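Local coordinates for uncharacterized protein (Helicobacter pylori, PDB 4O5J) that probably mediates bacterial attachment to sialylated host glycans, being the extracellular adhesion domain of the outer membrane adhesin SabA, at residues T107-K112 with P127-I132; V90-L95 with R338-L343; G229-T234 with P312-K317; N172-S177 with N187-T192. All blocks are in the same frame, centred on the assembly; numbering follows the deposited sequence.

Contact 1 of 4, residues T107-K112 with P127-I132; sequences TFFVGK and PPFKTI
Phe109 and Phe129 form the aromatic part of this contact, a T-shaped stack in which the edge of Phe129 is directed at the face of Phe109. The ring centroids are 5.0 Å apart and the planes meet at 62°, with Phe129 CD1 3.6 Å above the Phe109 plane and over its centre. Phe129 CB adds an off-centre CH-pi approach to the same ring, 4.3 Å from its centroid. With chi1 near 177°, Phe109 swings its ring away from its own backbone N and in among the residues of 127-132.

Aliphatic packing extends the patch: Phe109 CB rests 3.8 Å from Ile132 CD1, on helix 130-135, near which the backbone bond Ile132 N to Phe129 O also lies.

Carbonyl oxygens make the remaining approaches, both to carbon. Pro127 O lies at the edge of the Phe109 ring, near its plane, 3.5 Å from CD1, where the ring's C-H bonds are slightly positive. In turn, Phe108 O lies 3.1 Å from Pro127 CD.

Strand 109-110 bonds through its backbone to Cys142 and Met144, and Pro120 covers more of Phe109. The join between this strand and the start of helix 130-135 therefore rests on aromatic, aliphatic and weakly polar C-H contacts, with shape and burial rather than directed polar bonds fixing how the two segments lie.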
# COMPACT_ATOMS: atom_id res chain seq x y z
N THR A 107 -23.90 12.10 5.72
CA THR A 107 -24.78 11.15 5.05
C THR A 107 -25.59 10.40 6.11
O THR A 107 -26.21 9.37 5.83
CB THR A 107 -23.95 10.16 4.22
OG1 THR A 107 -23.09 9.43 5.11
CG2 THR A 107 -23.11 10.90 3.18
N PHE A 108 -25.60 10.93 7.34
CA PHE A 108 -26.41 10.34 8.43
C PHE A 108 -26.87 11.46 9.36
O PHE A 108 -26.36 12.59 9.30
CB PHE A 108 -25.56 9.31 9.20
CG PHE A 108 -24.21 9.85 9.63
CD1 PHE A 108 -24.07 10.53 10.87
CD2 PHE A 108 -23.09 9.69 8.82
CE1 PHE A 108 -22.81 11.03 11.27
CE2 PHE A 108 -21.83 10.16 9.23
CZ PHE A 108 -21.69 10.87 10.45
N PHE A 109 -27.83 11.15 10.23
CA PHE A 109 -28.40 12.11 11.16
C PHE A 109 -27.82 11.88 12.58
O PHE A 109 -27.87 10.76 13.12
CB PHE A 109 -29.90 11.95 11.22
CG PHE A 109 -30.58 12.85 12.21
CD1 PHE A 109 -30.74 14.22 11.94
CD2 PHE A 109 -31.05 12.33 13.43
CE1 PHE A 109 -31.36 15.06 12.88
CE2 PHE A 109 -31.69 13.15 14.35
CZ PHE A 109 -31.87 14.53 14.07
N VAL A 110 -27.23 12.92 13.17
CA VAL A 110 -26.68 12.80 14.53
C VAL A 110 -27.70 13.34 15.50
O VAL A 110 -28.04 14.51 15.47
CB VAL A 110 -25.38 13.57 14.70
CG1 VAL A 110 -24.92 13.56 16.20
CG2 VAL A 110 -24.30 13.01 13.81
N GLY A 111 -28.23 12.47 16.35
CA GLY A 111 -29.11 12.91 17.43
C GLY A 111 -30.03 11.74 17.82
O GLY A 111 -29.81 10.57 17.39
N LYS A 112 -31.06 12.03 18.64
CA LYS A 112 -31.95 11.00 19.21
C LYS A 112 -33.13 10.88 18.27
O LYS A 112 -33.70 11.86 17.80
CB LYS A 112 -32.34 11.25 20.68
CG LYS A 112 -31.85 12.57 21.32
CD LYS A 112 -30.30 12.74 21.51
CE LYS A 112 -29.73 14.10 21.01
NZ LYS A 112 -28.21 14.19 21.08
N PRO A 127 -27.31 17.02 8.89
CA PRO A 127 -28.42 17.32 7.96
C PRO A 127 -29.71 17.37 8.70
O PRO A 127 -29.79 16.87 9.81
CB PRO A 127 -28.45 16.08 7.02
CG PRO A 127 -27.92 14.94 7.83
CD PRO A 127 -26.84 15.60 8.82
N PRO A 128 -30.76 17.96 8.10
CA PRO A 128 -32.04 17.91 8.79
C PRO A 128 -32.60 16.47 8.93
O PRO A 128 -32.27 15.59 8.13
CB PRO A 128 -32.96 18.76 7.91
CG PRO A 128 -32.30 18.74 6.57
CD PRO A 128 -30.83 18.65 6.81
N PHE A 129 -33.47 16.26 9.92
CA PHE A 129 -34.01 14.96 10.21
C PHE A 129 -34.85 14.41 9.04
O PHE A 129 -34.86 13.19 8.82
CB PHE A 129 -34.89 15.04 11.41
CG PHE A 129 -35.46 13.73 11.81
CD1 PHE A 129 -34.63 12.66 12.18
CD2 PHE A 129 -36.83 13.55 11.86
CE1 PHE A 129 -35.17 11.43 12.56
CE2 PHE A 129 -37.36 12.33 12.27
CZ PHE A 129 -36.52 11.27 12.62
N LYS A 130 -35.56 15.28 8.29
CA LYS A 130 -36.40 14.84 7.16
C LYS A 130 -35.60 14.03 6.15
O LYS A 130 -36.14 13.27 5.35
CB LYS A 130 -37.00 16.04 6.47
CG LYS A 130 -36.04 16.85 5.68
CD LYS A 130 -36.74 18.10 5.12
CE LYS A 130 -35.69 18.97 4.40
NZ LYS A 130 -36.24 20.23 3.84
N THR A 131 -34.29 14.20 6.20
CA THR A 131 -33.35 13.46 5.37
C THR A 131 -33.47 11.93 5.61
O THR A 131 -33.31 11.14 4.69
CB THR A 131 -31.97 14.03 5.67
OG1 THR A 131 -31.46 14.63 4.52
CG2 THR A 131 -31.01 13.09 6.27
N ILE A 132 -33.75 11.53 6.85
CA ILE A 132 -33.94 10.14 7.19
C ILE A 132 -35.20 9.58 6.48
O ILE A 132 -35.19 8.48 5.92
CB ILE A 132 -34.15 9.94 8.72
CG1 ILE A 132 -32.87 10.24 9.49
CG2 ILE A 132 -34.59 8.48 9.05
CD1 ILE A 132 -31.68 9.42 9.08

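Contact 2 of 4, residues V90-L95 with R338-L343; sequences VITSVL and RQVVNL
Thr92 and Val340 bring the two backbones closest, their CA atoms 6.0 Å apart, where the middle of helix 82-101 passes the short 3-10 turn 339-341. This turn precedes the long helix 343-396, so the contact joins two distant parts of the chain within the largely helical bundle of this adhesin, which has tetratricopeptide-repeat character.

Most of the apolar contact is made by one methyl group. A chi1 of -64° sets Thr92 OG1 beside the backbone N and leaves CG2 on the far side from that N, facing the turn, where it rests against the main chain, 3.8 Å from Val340 CA and as near to Gln339 O. Leu343 CB, at the start of the next helix, lies 4.2 Å from the same methyl. One residue along, Ser93 CB meets Leu343 CD2 at 4.2 Å. The hydroxyl of Ser93 turns back into its own helix and donates to Val90 O, a carbonyl that also receives Val94 N.

Thr92 OG1 points to a different side from the methyl, where polar partners gather: Gln88 O within the helix and Gln163 NE2 from helix 146-163. Thr92 thus divides its two branches between apolar packing and hydrogen bonding. A water completes the link to the turn, donating one hydrogen to Thr92 OG1 at 2.7 Å and the other to Gln339 OE1 at 3.0 Å.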
# COMPACT_ATOMS: atom_id res chain seq x y z
N VAL A 90 -2.88 6.86 1.29
CA VAL A 90 -3.84 6.17 2.14
C VAL A 90 -4.49 7.16 3.13
O VAL A 90 -5.72 7.18 3.27
CB VAL A 90 -3.18 5.00 2.88
CG1 VAL A 90 -4.12 4.41 3.95
CG2 VAL A 90 -2.77 3.95 1.85
N ILE A 91 -3.68 8.00 3.78
CA ILE A 91 -4.22 9.00 4.72
C ILE A 91 -5.16 9.98 4.01
O ILE A 91 -6.26 10.23 4.47
CB ILE A 91 -3.08 9.82 5.42
CG1 ILE A 91 -2.14 8.93 6.25
CG2 ILE A 91 -3.68 10.84 6.37
CD1 ILE A 91 -2.82 8.10 7.29
N THR A 92 -4.70 10.53 2.90
CA THR A 92 -5.52 11.42 2.09
C THR A 92 -6.87 10.76 1.75
O THR A 92 -7.93 11.40 1.78
CB THR A 92 -4.82 11.76 0.80
OG1 THR A 92 -3.62 12.48 1.12
CG2 THR A 92 -5.70 12.63 -0.06
N SER A 93 -6.83 9.45 1.45
CA SER A 93 -8.05 8.80 1.04
C SER A 93 -8.98 8.55 2.27
O SER A 93 -10.21 8.61 2.16
CB SER A 93 -7.74 7.58 0.18
OG SER A 93 -7.26 6.57 0.98
N VAL A 94 -8.38 8.26 3.43
CA VAL A 94 -9.18 8.13 4.65
C VAL A 94 -9.87 9.46 4.97
O VAL A 94 -11.08 9.50 5.29
CB VAL A 94 -8.29 7.70 5.85
CG1 VAL A 94 -9.09 7.83 7.15
CG2 VAL A 94 -7.78 6.27 5.68
N LEU A 95 -9.14 10.57 4.91
CA LEU A 95 -9.76 11.89 5.21
C LEU A 95 -10.72 12.26 4.07
O LEU A 95 -11.70 12.95 4.27
CB LEU A 95 -8.67 12.96 5.36
CG LEU A 95 -7.88 12.83 6.67
CD1 LEU A 95 -6.64 13.75 6.68
CD2 LEU A 95 -8.82 13.12 7.85
N ARG A 338 -9.13 19.85 0.80
CA ARG A 338 -8.61 20.03 -0.57
C ARG A 338 -7.48 19.07 -0.95
O ARG A 338 -7.24 18.85 -2.15
CB ARG A 338 -8.20 21.48 -0.82
CG ARG A 338 -9.42 22.39 -0.99
CD ARG A 338 -9.10 23.80 -1.45
NE ARG A 338 -8.42 23.81 -2.74
CZ ARG A 338 -9.03 23.84 -3.93
NH1 ARG A 338 -10.37 23.84 -4.02
NH2 ARG A 338 -8.28 23.86 -5.04
N GLN A 339 -6.82 18.48 0.06
CA GLN A 339 -5.69 17.56 -0.13
C GLN A 339 -6.06 16.46 -1.13
O GLN A 339 -5.20 15.94 -1.86
CB GLN A 339 -5.21 16.95 1.23
CG GLN A 339 -4.39 17.89 2.04
CD GLN A 339 -3.14 18.19 1.27
OE1 GLN A 339 -2.42 17.27 0.90
NE2 GLN A 339 -2.90 19.45 0.97
N VAL A 340 -7.35 16.12 -1.18
CA VAL A 340 -7.87 15.05 -2.00
C VAL A 340 -7.58 15.33 -3.52
O VAL A 340 -7.73 14.45 -4.37
CB VAL A 340 -9.37 14.79 -1.66
CG1 VAL A 340 -10.30 15.47 -2.65
CG2 VAL A 340 -9.66 13.31 -1.57
N VAL A 341 -7.12 16.55 -3.83
CA VAL A 341 -6.86 16.94 -5.19
C VAL A 341 -5.49 16.35 -5.60
O VAL A 341 -5.19 16.19 -6.78
CB VAL A 341 -6.96 18.47 -5.33
CG1 VAL A 341 -5.62 19.15 -5.02
CG2 VAL A 341 -7.42 18.81 -6.70
N ASN A 342 -4.67 16.02 -4.61
CA ASN A 342 -3.39 15.36 -4.87
C ASN A 342 -3.50 13.86 -4.93
O ASN A 342 -2.51 13.20 -5.22
CB ASN A 342 -2.39 15.73 -3.78
CG ASN A 342 -2.19 17.23 -3.69
OD1 ASN A 342 -2.12 17.91 -4.70
ND2 ASN A 342 -2.14 17.76 -2.49
N LEU A 343 -4.69 13.31 -4.64
CA LEU A 343 -4.83 11.86 -4.45
C LEU A 343 -4.39 11.05 -5.67
O LEU A 343 -3.54 10.15 -5.57
CB LEU A 343 -6.24 11.49 -4.05
CG LEU A 343 -6.44 10.01 -3.87
CD1 LEU A 343 -5.43 9.43 -2.86
CD2 LEU A 343 -7.88 9.69 -3.48
O HOH W 1 -2.20 14.43 -0.15

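Contact 3 of 4, residues G229-T234 with P312-K317; sequences GAITST and PAEQYK
Ile231 and Glu314 run past each other in opposite directions, with Ile231 CG1 3.6 Å from Glu314 CG. Gln315 takes a different course, crossing Ile231 at about a right angle, and its CG meets Ile231 CD1 at 3.5 Å. The CG1-CD1 arm of the isoleucine is thereby set against the methylene groups of two successive residues in helix 313-320.

Glu314 is bent at chi2 (67°), which brings its carboxylate beside the loop backbone at Gly229. Gly229 has a positive phi of 81° and no side chain to meet the carboxylate; its carbonyl oxygen lies 2.9 Å from Glu314 CG, a tight approach. The same oxygen is 3.3 Å from Glu314 OE2, a meeting of two acceptors and not a hydrogen bond.

Bonds outside the two segments help to place them. Gln315 OE1 accepts from Val242 N at the start of helix 241-268, and Ile231 N bonds to Tyr318 OH, a second tie to helix 313-320. Segment 229-234 belongs to the connection between antiparallel strands 214-215 and 234-235, which the contact sets against the start of helix 313-320.

Cohesion is thus aliphatic, made by the ethyl arm of Ile231 and the methylenes of Glu314 and Gln315 at a partly exposed surface. The carbonyl beside the carboxylate is probably electrostatically unfavourable and might modestly raise the glutamate's affinity for a proton.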
# COMPACT_ATOMS: atom_id res chain seq x y z
N GLY A 229 -24.55 7.92 -13.58
CA GLY A 229 -23.51 7.33 -12.74
C GLY A 229 -23.59 7.79 -11.29
O GLY A 229 -23.00 7.13 -10.42
N ALA A 230 -24.33 8.86 -11.01
CA ALA A 230 -24.42 9.38 -9.59
C ALA A 230 -24.72 8.29 -8.63
O ALA A 230 -25.53 7.41 -8.93
CB ALA A 230 -25.53 10.44 -9.49
N ILE A 231 -24.13 8.32 -7.44
CA ILE A 231 -24.44 7.31 -6.41
C ILE A 231 -25.45 7.86 -5.44
O ILE A 231 -25.24 8.92 -4.82
CB ILE A 231 -23.19 6.86 -5.69
CG1 ILE A 231 -22.15 6.37 -6.71
CG2 ILE A 231 -23.53 5.81 -4.64
CD1 ILE A 231 -20.79 6.12 -6.12
N THR A 232 -26.59 7.13 -5.30
CA THR A 232 -27.75 7.64 -4.56
C THR A 232 -28.28 6.60 -3.58
O THR A 232 -29.33 6.78 -2.98
CB THR A 232 -28.91 8.02 -5.53
OG1 THR A 232 -29.41 6.81 -6.11
CG2 THR A 232 -28.45 8.96 -6.63
N SER A 233 -27.60 5.47 -3.49
CA SER A 233 -28.06 4.39 -2.64
C SER A 233 -27.73 4.70 -1.13
O SER A 233 -26.99 5.62 -0.79
CB SER A 233 -27.38 3.11 -3.02
OG SER A 233 -25.98 3.18 -2.87
N THR A 234 -28.31 3.91 -0.24
CA THR A 234 -28.14 4.03 1.19
C THR A 234 -27.79 2.70 1.77
O THR A 234 -28.49 1.74 1.58
CB THR A 234 -29.44 4.50 1.89
OG1 THR A 234 -29.73 5.86 1.49
CG2 THR A 234 -29.27 4.44 3.45
N PRO A 312 -14.63 0.91 -7.56
CA PRO A 312 -15.42 1.22 -8.77
C PRO A 312 -15.22 2.71 -9.10
O PRO A 312 -15.16 3.59 -8.21
CB PRO A 312 -16.87 0.90 -8.35
CG PRO A 312 -16.72 -0.14 -7.24
CD PRO A 312 -15.39 0.19 -6.55
N ALA A 313 -15.05 2.98 -10.36
CA ALA A 313 -14.75 4.27 -10.97
C ALA A 313 -15.61 5.39 -10.42
O ALA A 313 -15.11 6.49 -10.20
CB ALA A 313 -14.86 4.20 -12.58
N GLU A 314 -16.90 5.18 -10.27
CA GLU A 314 -17.77 6.23 -9.84
C GLU A 314 -17.51 6.56 -8.35
O GLU A 314 -17.60 7.72 -7.95
CB GLU A 314 -19.23 5.79 -10.00
CG GLU A 314 -20.20 6.89 -9.64
CD GLU A 314 -20.18 8.10 -10.59
OE1 GLU A 314 -19.84 7.89 -11.79
OE2 GLU A 314 -20.52 9.23 -10.15
N GLN A 315 -17.24 5.55 -7.54
CA GLN A 315 -16.91 5.79 -6.12
C GLN A 315 -15.59 6.54 -6.02
O GLN A 315 -15.46 7.45 -5.21
CB GLN A 315 -16.86 4.49 -5.33
CG GLN A 315 -18.23 3.85 -5.22
CD GLN A 315 -18.13 2.50 -4.53
OE1 GLN A 315 -17.14 2.19 -3.89
NE2 GLN A 315 -19.20 1.70 -4.64
N TYR A 316 -14.63 6.19 -6.86
CA TYR A 316 -13.34 6.86 -6.84
C TYR A 316 -13.55 8.32 -7.24
O TYR A 316 -12.93 9.23 -6.64
CB TYR A 316 -12.36 6.15 -7.79
CG TYR A 316 -10.97 6.72 -7.76
CD1 TYR A 316 -10.16 6.52 -6.64
CD2 TYR A 316 -10.45 7.50 -8.79
CE1 TYR A 316 -8.88 7.05 -6.55
CE2 TYR A 316 -9.14 8.05 -8.70
CZ TYR A 316 -8.37 7.81 -7.58
OH TYR A 316 -7.09 8.31 -7.47
N LYS A 317 -14.42 8.56 -8.24
CA LYS A 317 -14.67 9.94 -8.68
C LYS A 317 -15.20 10.78 -7.51
O LYS A 317 -14.81 11.92 -7.34
CB LYS A 317 -15.65 9.97 -9.89
CG LYS A 317 -16.02 11.34 -10.40
CD LYS A 317 -14.81 12.18 -10.85
CE LYS A 317 -14.07 11.61 -12.08
NZ LYS A 317 -12.73 12.26 -12.42

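Contact 4 of 4, residues N172-S177 with N187-T192; sequences NLCALS and NPPNST
Asn172 and Asn190 are joined by a pair of hydrogen bonds that use both ends of the Asn172 amide. Its OD1 accepts from the backbone Asn190 N at 2.7 Å, the donor standing 50° out of the carbonyl plane. Its ND2 donates to Asn190 OD1 at 2.9 Å, nearly in its own amide plane, and gives a further bond to Ala161 O. The side chains meet with their amide planes 77° apart, and a chi1 of -163° carries the Asn172 amide across to the other segment. Three bonds thus fix the rotation of this buried group.

The backbones add two bonds flanking Leu173: Ser191 N donates to Asn172 O at 3.1 Å, and Cys174 N to Ser191 O at 2.9 Å.

Outward from these bonds lies van der Waals packing. Pro189 CB packs 3.4 Å from Asn172 C, and Cys174 SG, in disulfide with Cys179, lies 4.0 Å from the same CB and 3.3 Å from Pro189 O. Leu173 CD2 reaches Ser191 OG at 3.9 Å, while its side chain also touches helix 82-101. Ser191 OG itself bonds to Thr192 O and to Asn195.

The pattern is that of a single parallel beta bridge between Leu173 and Ser191. It lies in a loop, closed in part by the Cys174-Cys179 disulfide, that leads into helix 193-209, whose N-cap is Thr192, with OG1 accepting from Asn195 N.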
# COMPACT_ATOMS: atom_id res chain seq x y z
N ASN A 172 2.93 17.55 7.72
CA ASN A 172 3.26 17.32 9.12
C ASN A 172 3.74 15.89 9.39
O ASN A 172 4.05 15.56 10.54
CB ASN A 172 2.10 17.68 10.06
CG ASN A 172 2.55 17.84 11.50
OD1 ASN A 172 3.63 18.35 11.74
ND2 ASN A 172 1.75 17.40 12.45
N LEU A 173 3.81 15.06 8.34
CA LEU A 173 4.30 13.68 8.49
C LEU A 173 5.82 13.55 8.34
O LEU A 173 6.36 14.03 7.37
CB LEU A 173 3.62 12.74 7.51
CG LEU A 173 2.13 12.57 7.71
CD1 LEU A 173 1.60 11.79 6.54
CD2 LEU A 173 1.83 11.83 9.00
N CYS A 174 6.49 12.85 9.26
CA CYS A 174 7.96 12.64 9.22
C CYS A 174 8.30 11.46 8.35
O CYS A 174 7.47 10.56 8.21
CB CYS A 174 8.50 12.33 10.64
SG CYS A 174 7.95 13.62 11.73
N ALA A 175 9.55 11.44 7.83
CA ALA A 175 10.07 10.26 7.17
C ALA A 175 9.96 9.04 8.10
O ALA A 175 9.74 9.20 9.29
CB ALA A 175 11.52 10.48 6.74
N LEU A 176 10.12 7.84 7.57
CA LEU A 176 9.98 6.64 8.35
C LEU A 176 11.04 6.60 9.46
O LEU A 176 10.87 5.91 10.44
CB LEU A 176 10.10 5.40 7.49
CG LEU A 176 8.77 4.80 6.95
CD1 LEU A 176 7.88 5.84 6.33
CD2 LEU A 176 9.01 3.63 5.97
N SER A 177 12.14 7.34 9.30
CA SER A 177 13.20 7.40 10.30
C SER A 177 12.81 8.14 11.56
O SER A 177 13.49 8.06 12.57
CB SER A 177 14.45 8.03 9.72
OG SER A 177 14.21 9.37 9.37
N ASN A 187 9.62 24.97 13.02
CA ASN A 187 8.25 24.40 12.95
C ASN A 187 8.13 22.99 12.21
O ASN A 187 7.19 22.75 11.43
CB ASN A 187 7.26 25.47 12.39
CG ASN A 187 5.89 25.46 13.08
OD1 ASN A 187 5.37 24.44 13.51
ND2 ASN A 187 5.31 26.62 13.18
N PRO A 188 9.12 22.04 12.46
CA PRO A 188 9.22 20.83 11.57
C PRO A 188 8.00 19.91 11.66
O PRO A 188 7.19 20.12 12.54
CB PRO A 188 10.51 20.11 12.08
CG PRO A 188 10.58 20.47 13.53
CD PRO A 188 9.97 21.88 13.66
N PRO A 189 7.86 18.91 10.77
CA PRO A 189 6.73 17.93 10.87
C PRO A 189 6.77 17.18 12.22
O PRO A 189 7.85 16.79 12.64
CB PRO A 189 6.98 16.96 9.69
CG PRO A 189 8.36 17.23 9.25
CD PRO A 189 8.63 18.68 9.53
N ASN A 190 5.65 16.98 12.92
CA ASN A 190 5.79 16.40 14.25
C ASN A 190 4.93 15.16 14.46
O ASN A 190 4.67 14.78 15.57
CB ASN A 190 5.61 17.51 15.33
CG ASN A 190 4.23 18.08 15.31
OD1 ASN A 190 3.28 17.44 14.88
ND2 ASN A 190 4.11 19.30 15.79
N SER A 191 4.49 14.50 13.39
CA SER A 191 3.76 13.23 13.52
C SER A 191 4.46 12.11 12.80
O SER A 191 4.93 12.31 11.69
CB SER A 191 2.33 13.39 13.03
OG SER A 191 1.68 12.12 12.90
N THR A 192 4.58 10.96 13.44
CA THR A 192 5.15 9.80 12.77
C THR A 192 4.07 9.22 11.82
O THR A 192 2.85 9.50 12.01
CB THR A 192 5.55 8.71 13.74
OG1 THR A 192 4.38 8.23 14.41
CG2 THR A 192 6.61 9.22 14.80

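Overall arrangement
Contact 2 brings together the most distant parts of the sequence, and the other three are nested within the long loop it closes. Contact 3 touches it directly: Tyr316 OH packs 4.0 Å from Leu343 CG, although the centres are about 17 Å apart. Contact 4 has its centre equally far from contact 2, with nearest atoms about 5 Å apart. The centre of contact 1 lies about 35 Å from the centre of the chain; this contact comes within about 6 Å of contact 3, nearest atoms, but stays about 24 Å from contact 4. A bound 1,2-ethanediol, probably from the crystallisation liquor, lies about 5 Å from the side chain of Gln315 of contact 3.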